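Local coordinates for protein Asp/Glu-specific dipeptidyl-peptidase (Flavobacterium psychrophilum, PDB 5JXF) that removes dipeptides from the N-terminus of oligopeptides as a serine peptidase, with strict specificity for aspartate or glutamate at the P1 position, at residues L95-G103 and G659-V667; K221-V230 and Y338-K347. All blocks are in the same frame, centred on the assembly; numbering follows the deposited sequence.

Contact 1: L95-G103 and G659-V667; sequences LILTNHHCG and GGNSGSPAV. With ASP (aspartic acid), chain F; ARG (arginine), chain E.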
loop_
_atom_site.group_PDB
_atom_site.type_symbol
_atom_site.label_atom_id
_atom_site.label_comp_id
_atom_site.label_asym_id
_atom_site.label_seq_id
_atom_site.Cartn_x
_atom_site.Cartn_y
_atom_site.Cartn_z
ATOM N N LEU A 95 -14.261 -34.760 -12.618
ATOM C CA LEU A 95 -13.828 -33.369 -12.745
ATOM C C LEU A 95 -13.406 -32.888 -11.391
ATOM O O LEU A 95 -14.202 -32.920 -10.453
ATOM C CB LEU A 95 -14.950 -32.489 -13.294
ATOM C CG LEU A 95 -14.567 -31.048 -13.642
ATOM C CD1 LEU A 95 -13.428 -31.087 -14.643
ATOM C CD2 LEU A 95 -15.763 -30.278 -14.221
ATOM N N ILE A 96 -12.138 -32.493 -11.274
ATOM C CA ILE A 96 -11.632 -31.925 -10.023
ATOM C C ILE A 96 -11.156 -30.492 -10.202
ATOM O O ILE A 96 -10.649 -30.090 -11.263
ATOM C CB ILE A 96 -10.456 -32.728 -9.392
ATOM C CG1 ILE A 96 -9.237 -32.738 -10.303
ATOM C CG2 ILE A 96 -10.880 -34.166 -9.036
ATOM C CD1 ILE A 96 -8.089 -33.498 -9.712
ATOM N N LEU A 97 -11.292 -29.743 -9.124
ATOM C CA LEU A 97 -10.970 -28.329 -9.127
ATOM C C LEU A 97 -9.805 -28.101 -8.171
ATOM O O LEU A 97 -9.769 -28.681 -7.091
ATOM C CB LEU A 97 -12.202 -27.506 -8.726
ATOM C CG LEU A 97 -11.979 -25.995 -8.570
ATOM C CD1 LEU A 97 -11.761 -25.383 -9.952
ATOM C CD2 LEU A 97 -13.182 -25.357 -7.866
ATOM N N THR A 98 -8.832 -27.301 -8.588
ATOM C CA THR A 98 -7.744 -26.919 -7.698
ATOM C C THR A 98 -7.268 -25.479 -8.048
ATOM O O THR A 98 -7.954 -24.765 -8.783
ATOM C CB THR A 98 -6.565 -27.944 -7.760
ATOM O OG1 THR A 98 -5.650 -27.693 -6.689
ATOM C CG2 THR A 98 -5.812 -27.876 -9.092
ATOM N N ASN A 99 -6.139 -25.045 -7.502
ATOM C CA ASN A 99 -5.587 -23.693 -7.819
ATOM C C ASN A 99 -4.858 -23.657 -9.141
ATOM O O ASN A 99 -4.351 -24.677 -9.607
ATOM C CB ASN A 99 -4.587 -23.208 -6.754
ATOM C CG ASN A 99 -5.240 -22.833 -5.458
ATOM O OD1 ASN A 99 -4.581 -22.748 -4.419
ATOM N ND2 ASN A 99 -6.539 -22.594 -5.505
ATOM N N HIS A 100 -4.739 -22.469 -9.716
ATOM C CA HIS A 100 -3.889 -22.290 -10.881
ATOM C C HIS A 100 -2.412 -22.554 -10.558
ATOM O O HIS A 100 -1.686 -23.143 -11.363
ATOM C CB HIS A 100 -4.073 -20.878 -11.465
ATOM C CG HIS A 100 -3.287 -20.637 -12.716
ATOM N ND1 HIS A 100 -2.103 -19.932 -12.727
ATOM C CD2 HIS A 100 -3.508 -21.022 -13.994
ATOM C CE1 HIS A 100 -1.639 -19.871 -13.961
ATOM N NE2 HIS A 100 -2.469 -20.535 -14.748
ATOM N N HIS A 101 -1.950 -22.153 -9.383
ATOM C CA HIS A 101 -0.544 -22.406 -9.101
ATOM C C HIS A 101 -0.282 -23.882 -8.698
ATOM O O HIS A 101 0.858 -24.321 -8.737
ATOM C CB HIS A 101 0.002 -21.432 -8.049
ATOM C CG HIS A 101 -0.453 -21.696 -6.646
ATOM N ND1 HIS A 101 -1.456 -20.965 -6.043
ATOM C CD2 HIS A 101 -0.008 -22.567 -5.711
ATOM C CE1 HIS A 101 -1.624 -21.390 -4.803
ATOM N NE2 HIS A 101 -0.762 -22.366 -4.578
ATOM N N CYS A 102 -1.325 -24.647 -8.376
ATOM C CA CYS A 102 -1.172 -26.112 -8.206
ATOM C C CYS A 102 -1.075 -26.808 -9.570
ATOM O O CYS A 102 -0.252 -27.700 -9.777
ATOM C CB CYS A 102 -2.339 -26.709 -7.428
ATOM S SG CYS A 102 -2.651 -25.988 -5.827
ATOM N N GLY A 103 -1.931 -26.401 -10.500
ATOM C CA GLY A 103 -1.829 -26.869 -11.870
ATOM C C GLY A 103 -0.655 -26.287 -12.647
ATOM O O GLY A 103 -0.343 -26.758 -13.748
ATOM N N GLY A 659 0.482 -23.845 3.727
ATOM C CA GLY A 659 0.828 -24.430 2.441
ATOM C C GLY A 659 0.397 -25.919 2.418
ATOM O O GLY A 659 0.606 -26.637 3.396
ATOM N N GLY A 660 -0.204 -26.356 1.320
ATOM C CA GLY A 660 -0.864 -27.653 1.261
ATOM C C GLY A 660 -2.370 -27.501 1.129
ATOM O O GLY A 660 -3.036 -28.347 0.519
ATOM N N ASN A 661 -2.891 -26.409 1.694
ATOM C CA ASN A 661 -4.305 -26.094 1.636
ATOM C C ASN A 661 -4.642 -25.406 0.340
ATOM O O ASN A 661 -5.812 -25.140 0.071
ATOM C CB ASN A 661 -4.730 -25.187 2.783
ATOM C CG ASN A 661 -5.251 -25.944 3.980
ATOM O OD1 ASN A 661 -4.858 -25.668 5.113
ATOM N ND2 ASN A 661 -6.148 -26.905 3.743
ATOM N N SER A 662 -3.619 -25.099 -0.452
ATOM C CA SER A 662 -3.860 -24.632 -1.812
ATOM C C SER A 662 -4.780 -25.583 -2.531
ATOM O O SER A 662 -4.511 -26.802 -2.601
ATOM C CB SER A 662 -2.570 -24.496 -2.610
ATOM O OG SER A 662 -2.056 -23.183 -2.502
ATOM N N GLY A 663 -5.860 -25.026 -3.054
ATOM C CA GLY A 663 -6.838 -25.788 -3.783
ATOM C C GLY A 663 -7.905 -26.449 -2.922
ATOM O O GLY A 663 -8.737 -27.150 -3.453
ATOM N N SER A 664 -7.897 -26.208 -1.614
ATOM C CA SER A 664 -8.900 -26.779 -0.715
ATOM C C SER A 664 -10.263 -26.179 -0.963
ATOM O O SER A 664 -10.375 -24.991 -1.240
ATOM C CB SER A 664 -8.536 -26.558 0.753
ATOM O OG SER A 664 -7.396 -27.299 1.131
ATOM N N PRO A 665 -11.306 -27.005 -0.856
ATOM C CA PRO A 665 -12.665 -26.504 -1.026
ATOM C C PRO A 665 -13.111 -25.732 0.195
ATOM O O PRO A 665 -12.845 -26.163 1.302
ATOM C CB PRO A 665 -13.498 -27.785 -1.188
ATOM C CG PRO A 665 -12.731 -28.830 -0.394
ATOM C CD PRO A 665 -11.273 -28.468 -0.611
ATOM N N ALA A 666 -13.787 -24.606 0.006
ATOM C CA ALA A 666 -14.528 -24.039 1.112
ATOM C C ALA A 666 -15.999 -24.358 0.889
ATOM O O ALA A 666 -16.560 -24.063 -0.172
ATOM C CB ALA A 666 -14.287 -22.504 1.240
ATOM N N VAL A 667 -16.612 -24.991 1.885
ATOM C CA VAL A 667 -18.010 -25.346 1.799
ATOM C C VAL A 667 -18.836 -24.612 2.832
ATOM O O VAL A 667 -18.354 -24.256 3.906
ATOM C CB VAL A 667 -18.231 -26.880 1.979
ATOM C CG1 VAL A 667 -17.494 -27.622 0.880
ATOM C CG2 VAL A 667 -17.790 -27.331 3.367
HETATM N N ASP F . -0.440 -20.706 -1.067
HETATM C CA ASP F . -0.270 -21.783 -0.086
HETATM C C ASP F . -0.220 -23.179 -0.681
HETATM O O ASP F . -0.835 -24.112 -0.155
HETATM C CB ASP F . -1.385 -21.717 0.974
HETATM C CG ASP F . -1.065 -20.760 2.115
HETATM O OD1 ASP F . 0.123 -20.468 2.331
HETATM O OD2 ASP F . -2.002 -20.308 2.811
HETATM N N ARG E . 0.874 -17.652 -1.935
HETATM C CA ARG E . 0.289 -18.861 -2.498
HETATM C C ARG E . 0.596 -20.032 -1.558
HETATM O O ARG E . 1.757 -20.297 -1.260
HETATM C CB ARG E . 0.829 -19.122 -3.910
HETATM C CG ARG E . 0.440 -18.056 -4.945
HETATM C CD ARG E . 1.088 -18.324 -6.306
HETATM N NE ARG E . 2.545 -18.359 -6.214
HETATM C CZ ARG E . 3.337 -17.299 -6.397
HETATM N NH1 ARG E . 2.813 -16.110 -6.696
HETATM N NH2 ARG E . 4.659 -17.424 -6.288
#

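Contact 2: K221-V230 and Y338-K347; sequences KFGSDTDNWV and YAGVANYWKK. With ARG (arginine), chain E; ASP (aspartic acid), chain F.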
loop_
_atom_site.group_PDB
_atom_site.type_symbol
_atom_site.label_atom_id
_atom_site.label_comp_id
_atom_site.label_asym_id
_atom_site.label_seq_id
_atom_site.Cartn_x
_atom_site.Cartn_y
_atom_site.Cartn_z
ATOM N N LYS A 221 -2.796 -15.776 -11.905
ATOM C CA LYS A 221 -1.988 -15.143 -10.870
ATOM C C LYS A 221 -1.944 -13.625 -11.073
ATOM O O LYS A 221 -0.880 -13.009 -11.057
ATOM C CB LYS A 221 -0.580 -15.743 -10.847
ATOM C CG LYS A 221 0.060 -15.948 -12.207
ATOM C CD LYS A 221 1.268 -16.876 -12.103
ATOM C CE LYS A 221 2.228 -16.412 -11.018
ATOM N NZ LYS A 221 3.559 -17.068 -11.115
ATOM N N PHE A 222 -3.122 -13.038 -11.259
ATOM C CA PHE A 222 -3.262 -11.588 -11.334
ATOM C C PHE A 222 -2.517 -10.896 -10.211
ATOM O O PHE A 222 -2.802 -11.125 -9.040
ATOM C CB PHE A 222 -4.742 -11.185 -11.293
ATOM C CG PHE A 222 -4.971 -9.693 -11.526
ATOM C CD1 PHE A 222 -4.516 -9.082 -12.685
ATOM C CD2 PHE A 222 -5.630 -8.916 -10.591
ATOM C CE1 PHE A 222 -4.726 -7.700 -12.916
ATOM C CE2 PHE A 222 -5.854 -7.557 -10.822
ATOM C CZ PHE A 222 -5.394 -6.953 -11.986
ATOM N N GLY A 223 -1.552 -10.052 -10.565
ATOM C CA GLY A 223 -0.761 -9.361 -9.560
ATOM C C GLY A 223 0.538 -10.061 -9.194
ATOM O O GLY A 223 1.392 -9.480 -8.518
ATOM N N SER A 224 0.682 -11.305 -9.652
ATOM C CA SER A 224 1.891 -12.105 -9.427
ATOM C C SER A 224 2.431 -11.949 -8.012
ATOM O O SER A 224 1.722 -12.184 -7.028
ATOM C CB SER A 224 2.985 -11.725 -10.435
ATOM O OG SER A 224 2.782 -12.339 -11.697
ATOM N N ASP A 225 3.679 -11.504 -7.918
ATOM C CA ASP A 225 4.343 -11.408 -6.636
ATOM C C ASP A 225 3.980 -10.150 -5.845
ATOM O O ASP A 225 4.082 -10.141 -4.617
ATOM C CB ASP A 225 5.846 -11.506 -6.841
ATOM C CG ASP A 225 6.256 -12.847 -7.430
ATOM O OD1 ASP A 225 5.373 -13.730 -7.598
ATOM O OD2 ASP A 225 7.457 -13.025 -7.722
ATOM N N THR A 226 3.538 -9.095 -6.523
ATOM C CA THR A 226 3.086 -7.912 -5.795
ATOM C C THR A 226 1.913 -8.259 -4.880
ATOM O O THR A 226 1.943 -7.959 -3.691
ATOM C CB THR A 226 2.680 -6.771 -6.757
ATOM O OG1 THR A 226 3.830 -6.389 -7.519
ATOM C CG2 THR A 226 2.157 -5.569 -5.977
ATOM N N ASP A 227 0.913 -8.942 -5.429
ATOM C CA ASP A 227 -0.276 -9.329 -4.676
ATOM C C ASP A 227 -0.196 -10.679 -3.921
ATOM O O ASP A 227 -1.130 -11.044 -3.208
ATOM C CB ASP A 227 -1.478 -9.369 -5.623
ATOM C CG ASP A 227 -2.018 -7.968 -5.932
ATOM O OD1 ASP A 227 -1.318 -7.006 -5.590
ATOM O OD2 ASP A 227 -3.117 -7.841 -6.520
ATOM N N ASN A 228 0.883 -11.427 -4.094
ATOM C CA ASN A 228 1.039 -12.694 -3.356
ATOM C C ASN A 228 1.034 -12.445 -1.849
ATOM O O ASN A 228 1.661 -11.495 -1.375
ATOM C CB ASN A 228 2.328 -13.390 -3.761
ATOM C CG ASN A 228 2.357 -14.873 -3.343
ATOM O OD1 ASN A 228 1.311 -15.523 -3.197
ATOM N ND2 ASN A 228 3.552 -15.395 -3.143
ATOM N N TRP A 229 0.310 -13.289 -1.111
ATOM C CA TRP A 229 0.110 -13.138 0.345
ATOM C C TRP A 229 -0.601 -11.832 0.741
ATOM O O TRP A 229 -0.503 -11.414 1.879
ATOM C CB TRP A 229 1.432 -13.210 1.121
ATOM C CG TRP A 229 2.252 -14.412 0.836
ATOM C CD1 TRP A 229 3.335 -14.486 0.013
ATOM C CD2 TRP A 229 2.068 -15.722 1.377
ATOM N NE1 TRP A 229 3.839 -15.761 0.005
ATOM C CE2 TRP A 229 3.083 -16.541 0.838
ATOM C CE3 TRP A 229 1.148 -16.281 2.271
ATOM C CZ2 TRP A 229 3.192 -17.906 1.146
ATOM C CZ3 TRP A 229 1.265 -17.643 2.589
ATOM C CH2 TRP A 229 2.284 -18.434 2.029
ATOM N N VAL A 230 -1.323 -11.209 -0.180
ATOM C CA VAL A 230 -1.916 -9.893 0.083
ATOM C C VAL A 230 -3.439 -9.874 -0.091
ATOM O O VAL A 230 -3.963 -10.410 -1.063
ATOM C CB VAL A 230 -1.306 -8.816 -0.844
ATOM C CG1 VAL A 230 -2.179 -7.572 -0.861
ATOM C CG2 VAL A 230 0.126 -8.460 -0.412
ATOM N N TYR A 338 10.582 -20.087 -10.763
ATOM C CA TYR A 338 10.595 -18.758 -10.138
ATOM C C TYR A 338 9.490 -18.616 -9.082
ATOM O O TYR A 338 9.757 -18.196 -7.955
ATOM C CB TYR A 338 10.453 -17.655 -11.197
ATOM C CG TYR A 338 10.479 -16.245 -10.635
ATOM C CD1 TYR A 338 9.322 -15.644 -10.147
ATOM C CD2 TYR A 338 11.659 -15.511 -10.601
ATOM C CE1 TYR A 338 9.343 -14.355 -9.643
ATOM C CE2 TYR A 338 11.690 -14.213 -10.095
ATOM C CZ TYR A 338 10.532 -13.649 -9.611
ATOM O OH TYR A 338 10.550 -12.371 -9.110
ATOM N N ALA A 339 8.257 -18.967 -9.451
ATOM C CA ALA A 339 7.105 -18.842 -8.553
ATOM C C ALA A 339 7.276 -19.607 -7.229
ATOM O O ALA A 339 6.906 -19.108 -6.164
ATOM C CB ALA A 339 5.842 -19.314 -9.262
ATOM N N GLY A 340 7.814 -20.823 -7.301
ATOM C CA GLY A 340 8.089 -21.594 -6.104
ATOM C C GLY A 340 9.024 -20.873 -5.154
ATOM O O GLY A 340 8.692 -20.664 -3.987
ATOM N N VAL A 341 10.189 -20.490 -5.671
ATOM C CA VAL A 341 11.198 -19.747 -4.914
ATOM C C VAL A 341 10.657 -18.440 -4.346
ATOM O O VAL A 341 10.846 -18.150 -3.161
ATOM C CB VAL A 341 12.439 -19.442 -5.790
ATOM C CG1 VAL A 341 13.347 -18.422 -5.114
ATOM C CG2 VAL A 341 13.208 -20.733 -6.078
ATOM N N ALA A 342 9.973 -17.674 -5.198
ATOM C CA ALA A 342 9.438 -16.351 -4.852
ATOM C C ALA A 342 8.384 -16.397 -3.740
ATOM O O ALA A 342 8.333 -15.525 -2.876
ATOM C CB ALA A 342 8.846 -15.686 -6.106
ATOM N N ASN A 343 7.552 -17.423 -3.769
ATOM C CA ASN A 343 6.481 -17.599 -2.800
ATOM C C ASN A 343 6.966 -17.672 -1.353
ATOM O O ASN A 343 6.430 -16.996 -0.476
ATOM C CB ASN A 343 5.690 -18.865 -3.134
ATOM C CG ASN A 343 4.411 -18.964 -2.344
ATOM O OD1 ASN A 343 3.653 -17.991 -2.236
ATOM N ND2 ASN A 343 4.161 -20.140 -1.769
ATOM N N TYR A 344 7.980 -18.498 -1.098
ATOM C CA TYR A 344 8.544 -18.587 0.248
ATOM C C TYR A 344 9.428 -17.382 0.611
ATOM O O TYR A 344 9.504 -16.992 1.778
ATOM C CB TYR A 344 9.331 -19.893 0.402
ATOM C CG TYR A 344 8.402 -21.065 0.563
ATOM C CD1 TYR A 344 7.742 -21.279 1.764
ATOM C CD2 TYR A 344 8.137 -21.916 -0.494
ATOM C CE1 TYR A 344 6.872 -22.333 1.930
ATOM C CE2 TYR A 344 7.259 -22.984 -0.339
ATOM C CZ TYR A 344 6.634 -23.184 0.882
ATOM O OH TYR A 344 5.761 -24.231 1.061
ATOM N N TRP A 345 10.088 -16.798 -0.384
ATOM C CA TRP A 345 10.877 -15.590 -0.152
ATOM C C TRP A 345 10.004 -14.508 0.463
ATOM O O TRP A 345 10.368 -13.885 1.467
ATOM C CB TRP A 345 11.500 -15.075 -1.443
ATOM C CG TRP A 345 11.896 -13.626 -1.346
ATOM C CD1 TRP A 345 12.999 -13.109 -0.709
ATOM C CD2 TRP A 345 11.184 -12.498 -1.888
ATOM N NE1 TRP A 345 13.012 -11.734 -0.828
ATOM C CE2 TRP A 345 11.915 -11.336 -1.548
ATOM C CE3 TRP A 345 10.005 -12.360 -2.631
ATOM C CZ2 TRP A 345 11.501 -10.051 -1.923
ATOM C CZ3 TRP A 345 9.598 -11.083 -3.007
ATOM C CH2 TRP A 345 10.345 -9.947 -2.651
ATOM N N LYS A 346 8.837 -14.300 -0.129
ATOM C CA LYS A 346 7.940 -13.298 0.410
ATOM C C LYS A 346 7.270 -13.784 1.685
ATOM O O LYS A 346 7.069 -12.981 2.596
ATOM C CB LYS A 346 6.880 -12.887 -0.605
ATOM C CG LYS A 346 6.143 -11.613 -0.198
ATOM C CD LYS A 346 5.102 -11.214 -1.221
ATOM C CE LYS A 346 4.618 -9.751 -1.011
ATOM N NZ LYS A 346 3.408 -9.472 -1.902
ATOM N N LYS A 347 6.929 -15.083 1.759
ATOM C CA LYS A 347 6.300 -15.618 2.968
ATOM C C LYS A 347 7.156 -15.299 4.185
ATOM O O LYS A 347 6.656 -14.862 5.230
ATOM C CB LYS A 347 6.071 -17.156 2.888
ATOM C CG LYS A 347 5.361 -17.698 4.120
ATOM C CD LYS A 347 5.592 -19.195 4.336
ATOM C CE LYS A 347 5.048 -19.654 5.683
ATOM N NZ LYS A 347 5.020 -21.134 5.776
HETATM N N ARG E . 0.874 -17.652 -1.935
HETATM C CA ARG E . 0.289 -18.861 -2.498
HETATM C C ARG E . 0.596 -20.032 -1.558
HETATM O O ARG E . 1.757 -20.297 -1.260
HETATM C CB ARG E . 0.829 -19.122 -3.910
HETATM C CG ARG E . 0.440 -18.056 -4.945
HETATM C CD ARG E . 1.088 -18.324 -6.306
HETATM N NE ARG E . 2.545 -18.359 -6.214
HETATM C CZ ARG E . 3.337 -17.299 -6.397
HETATM N NH1 ARG E . 2.813 -16.110 -6.696
HETATM N NH2 ARG E . 4.659 -17.424 -6.288
HETATM N N ASP F . -0.440 -20.706 -1.067
HETATM C CA ASP F . -0.270 -21.783 -0.086
HETATM C C ASP F . -0.220 -23.179 -0.681
HETATM O O ASP F . -0.835 -24.112 -0.155
HETATM C CB ASP F . -1.385 -21.717 0.974
HETATM C CG ASP F . -1.065 -20.760 2.115
HETATM O OD1 ASP F . 0.123 -20.468 2.331
HETATM O OD2 ASP F . -2.002 -20.308 2.811
#

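Contact 1: L95-G103 and G659-V667
His-101 and Ser-662 meet with NE2 of the ring 2.6 Å from OG of the serine, a hydrogen bond in which either atom could be the donor; OG lies too close to C of the bound aspartic acid in the model, so this length is doubtful. The hydroxyl arrives at the edge of the imidazole, near its plane. With chi1 at 74°, the ring of His-101 sits between the backbone N and the carbonyl carbon, bringing NE2 to the serine. One ring face carries CB of Asn-99, the opposite face CB of the bound arginine, 3.5 Å from CE1 of His-101. The O of the bound aspartic acid accepts from N of Gly-660 (2.8 Å) and N of Ser-662 (3.0 Å), backbone donors consistent with an oxyanion hole. SG of Cys-102 packs 3.5 Å from CB of Ser-662. OD1 of Asn-99 reaches across to within 2.9 Å of N of Gly-663, while its ND2 is hydrogen-bonded to O of Asn-677. Gly-663 lets the segments close: CA atoms of Thr-98 and Gly-663 are 4.2 Å apart, and a CB there would run into OG1 of Thr-98, itself hydrogen-bonded to O of Thr-86. Further out, the type II turn Asn-661 to Ser-664, which helps position N of Ser-662, is clamped by ND2 of Asn-661 donating to OG of Ser-664 (2.9 Å, 167°). With Asp-237 bonded to ND1 of His-101, the geometry matches the Ser-His-Asp catalytic triad inferred for this S46 peptidase.

Contact 2: K221-V230 and Y338-K347
Trp-229, Lys-346 and Asp-225 have the most surface buried where the loop 221-230 docks on the long helix 328-357, forming a wall of the dipeptide pocket. The indole of Trp-229 is held between two partners: CG of Lys-347 makes a CH-pi contact over one face, 4.0 Å from the centroid of the six-membered ring and 26° off its normal, while the amino N of the bound arginine lies over the opposite face. At the ring edge NE1 donates to the backbone O of Asn-343 at 2.9 Å, a helix carbonyl that also accepts from N of Lys-347. A leucine in place of Trp-229 would probably leave that carbonyl without its indole donor and open a gap between Lys-347 and the ligand's amino group. Lys-346 stretches past the indole in an extended chain, with CG anti to the backbone N (chi1 -166°), and its NZ donates to O of Asp-225 (2.9 Å) and O of Asn-228 (2.7 Å), each in the plane of its carbonyl. The ammonium thereby ties the helix to the short turn of the loop. The carboxylate of Asp-225 lies nearly coplanar with the ring of Tyr-338 and meets its edge, OD2 3.0 Å from CE1. The amino group of the bound arginine is gripped between the segments, donating to OD1 of Asn-228 and to OD1 of Asn-343; Asp-679 also binds the arginine. What fixes these two amides relative to each other is a nearly straight bond from ND2 of Asn-228 to a lone pair of OD1 of Asn-343, 2.8 Å long with an N-H...O angle of 174°.

Overall arrangement
Contacts 1 and 2 lie with their centres about 16 Å apart, and both touch the bound arginine and aspartic acid. Both segments of contact 2 fall between the two of contact 1 in the sequence: 95-103, 221-230, 338-347, then 659-667. Contact 1 joins strand 95-98 of one antiparallel sheet to the turn leading into strand 665-667 of the other, whereas contact 2 brings a loop against helix 328-357. Side chains of both contacts pack on strand 673-680. Contact 1 thus supplies the probable catalytic centre and contact 2 the grip on the N-terminal residue, consistent with an enzyme that releases dipeptides.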